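Local atomic coordinates of universal stress protein MT1672 (Mycobacterium tuberculosis, PDB entry 1TQ8), a protein that is of unknown function but belongs to the universal stress protein A family, whose members are commonly linked to stress responses and in many cases to nucleotide binding. Residues A[19-24]-A[118-123]. Numbering follows the deposited sequence.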
loop_
_atom_site.group_PDB
_atom_site.type_symbol
_atom_site.label_atom_id
_atom_site.label_comp_id
_atom_site.label_asym_id
_atom_site.label_seq_id
_atom_site.Cartn_x
_atom_site.Cartn_y
_atom_site.Cartn_z
ATOM N N THR A 19 -21.088 12.717 8.284
ATOM C CA THR A 19 -21.493 11.450 7.665
ATOM C C THR A 19 -20.382 10.411 7.661
ATOM O O THR A 19 -19.471 10.467 6.843
ATOM C CB THR A 19 -21.961 11.674 6.215
ATOM O OG1 THR A 19 -23.002 12.659 6.193
ATOM C CG2 THR A 19 -22.492 10.376 5.617
ATOM N N VAL A 20 -20.488 9.452 8.575
ATOM C CA VAL A 20 -19.502 8.394 8.740
ATOM C C VAL A 20 -19.919 7.061 8.124
ATOM O O VAL A 20 -21.035 6.583 8.349
ATOM C CB VAL A 20 -19.241 8.134 10.235
ATOM C CG1 VAL A 20 -18.041 7.213 10.416
ATOM C CG2 VAL A 20 -19.025 9.453 10.954
ATOM N N VAL A 21 -19.018 6.459 7.350
ATOM C CA VAL A 21 -19.288 5.157 6.756
ATOM C C VAL A 21 -18.246 4.195 7.312
ATOM O O VAL A 21 -17.056 4.489 7.287
ATOM C CB VAL A 21 -19.173 5.185 5.209
ATOM C CG1 VAL A 21 -19.519 3.812 4.640
ATOM C CG2 VAL A 21 -20.110 6.229 4.635
ATOM N N VAL A 22 -18.696 3.064 7.846
ATOM C CA VAL A 22 -17.787 2.067 8.394
ATOM C C VAL A 22 -18.110 0.738 7.756
ATOM O O VAL A 22 -19.273 0.432 7.524
ATOM C CB VAL A 22 -17.920 1.917 9.941
ATOM C CG1 VAL A 22 -19.342 1.539 10.330
ATOM C CG2 VAL A 22 -16.946 0.865 10.450
ATOM N N GLY A 23 -17.079 -0.053 7.476
ATOM C CA GLY A 23 -17.289 -1.350 6.855
ATOM C C GLY A 23 -17.106 -2.471 7.853
ATOM O O GLY A 23 -16.275 -2.374 8.753
ATOM N N THR A 24 -17.891 -3.533 7.716
ATOM C CA THR A 24 -17.764 -4.670 8.616
ATOM C C THR A 24 -18.126 -5.983 7.952
ATOM O O THR A 24 -19.077 -6.057 7.167
ATOM C CB THR A 24 -18.655 -4.542 9.873
ATOM O OG1 THR A 24 -18.556 -5.750 10.637
ATOM C CG2 THR A 24 -20.116 -4.347 9.486
ATOM N N GLU A 118 -23.562 9.567 -0.624
ATOM C CA GLU A 118 -23.997 10.018 0.689
ATOM C C GLU A 118 -23.157 11.194 1.187
ATOM O O GLU A 118 -23.318 11.650 2.317
ATOM C CB GLU A 118 -23.914 8.855 1.680
ATOM C CG GLU A 118 -25.032 7.823 1.530
ATOM C CD GLU A 118 -26.288 8.208 2.310
ATOM O OE1 GLU A 118 -27.349 7.575 2.110
ATOM O OE2 GLU A 118 -26.210 9.142 3.136
ATOM N N LYS A 119 -22.253 11.681 0.345
ATOM C CA LYS A 119 -21.405 12.801 0.730
ATOM C C LYS A 119 -20.687 12.546 2.061
ATOM O O LYS A 119 -20.636 13.420 2.927
ATOM C CB LYS A 119 -22.253 14.078 0.809
ATOM C CG LYS A 119 -22.693 14.581 -0.570
ATOM C CD LYS A 119 -23.912 15.493 -0.515
ATOM C CE LYS A 119 -25.168 14.715 -0.137
ATOM N NZ LYS A 119 -26.381 15.591 -0.092
ATOM N N ALA A 120 -20.126 11.348 2.211
ATOM C CA ALA A 120 -19.397 10.976 3.426
ATOM C C ALA A 120 -18.189 11.887 3.657
ATOM O O ALA A 120 -17.696 12.521 2.722
ATOM C CB ALA A 120 -18.922 9.515 3.323
ATOM N N ASP A 121 -17.725 11.960 4.901
ATOM C CA ASP A 121 -16.548 12.760 5.212
ATOM C C ASP A 121 -15.521 11.931 5.985
ATOM O O ASP A 121 -14.401 12.370 6.228
ATOM C CB ASP A 121 -16.921 14.050 5.968
ATOM C CG ASP A 121 -17.778 13.802 7.194
ATOM O OD1 ASP A 121 -18.473 14.748 7.618
ATOM O OD2 ASP A 121 -17.758 12.681 7.745
ATOM N N LEU A 122 -15.897 10.705 6.323
ATOM C CA LEU A 122 -15.004 9.812 7.040
ATOM C C LEU A 122 -15.319 8.338 6.777
ATOM O O LEU A 122 -16.453 7.898 6.977
ATOM C CB LEU A 122 -15.096 10.082 8.546
ATOM C CG LEU A 122 -14.395 9.049 9.436
ATOM C CD1 LEU A 122 -12.903 9.111 9.137
ATOM C CD2 LEU A 122 -14.653 9.326 10.922
ATOM N N LEU A 123 -14.324 7.580 6.324
ATOM C CA LEU A 123 -14.514 6.152 6.095
ATOM C C LEU A 123 -13.730 5.430 7.181
ATOM O O LEU A 123 -12.603 5.805 7.499
ATOM C CB LEU A 123 -13.996 5.728 4.724
ATOM C CG LEU A 123 -14.572 6.479 3.532
ATOM C CD1 LEU A 123 -13.975 5.882 2.280
ATOM C CD2 LEU A 123 -16.098 6.391 3.506
#
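V21 and L122 show how two parallel strands first take hold of each other: V21 N donates to L122 O over 3.0 Å, with an N-H...O angle of 175°. Before the ladder proper, D121 N donates to T19 O at 3.0 Å, taking the acceptor that L122 N would use in regular parallel pairing. V20 CA also approaches L122 O, and past the V21 bond L123 CA comes within 3.3 Å of V21 O.

Side chains follow the register. V20 and L122 lie side by side on one face, CG1 of V20 meeting CD2 of L122 at 4.0 Å; on the other face L123 CD2 reaches V21 CB at 3.7 Å, while V21 CG2 touches A120 CB. With CG anti to its carbonyl carbon (chi1 -56°), the L123 side chain turns its CD2 toward V21. At the N-terminal end of strand 19-23, T19 CG2 rests against E118 O (3.6 Å) and A120 CA.

D121 folds its carboxylate over the start of strand 19-23, CG lodged between its own backbone N and carbonyl carbon (chi1 52°). OD1 and OD2 each receive only a weak, 3.4 Å bond from T19 N; the firmer partner of OD1 is the backbone N of K18. OD2 also comes to 2.9 Å of T19 O, two acceptors without a hydrogen bond, probably unfavourable if the carboxylate is charged.

Further out, K119, with positive phi, is the C-prime residue of the Schellman motif ending helix 107-117. That helix covers V21, A120 and L123, while E118 forms salt bridges to R101 and K46. Beyond L122 and L123, a strand of the second subunit continues the parallel ladder. Helix 107-117 carries the chain from strand 97-103 across the sheet to strand 122-126, which pairs beside 19-23 in the order 3-2-1-4, as in the Rossmann-like alpha/beta fold of universal stress proteins.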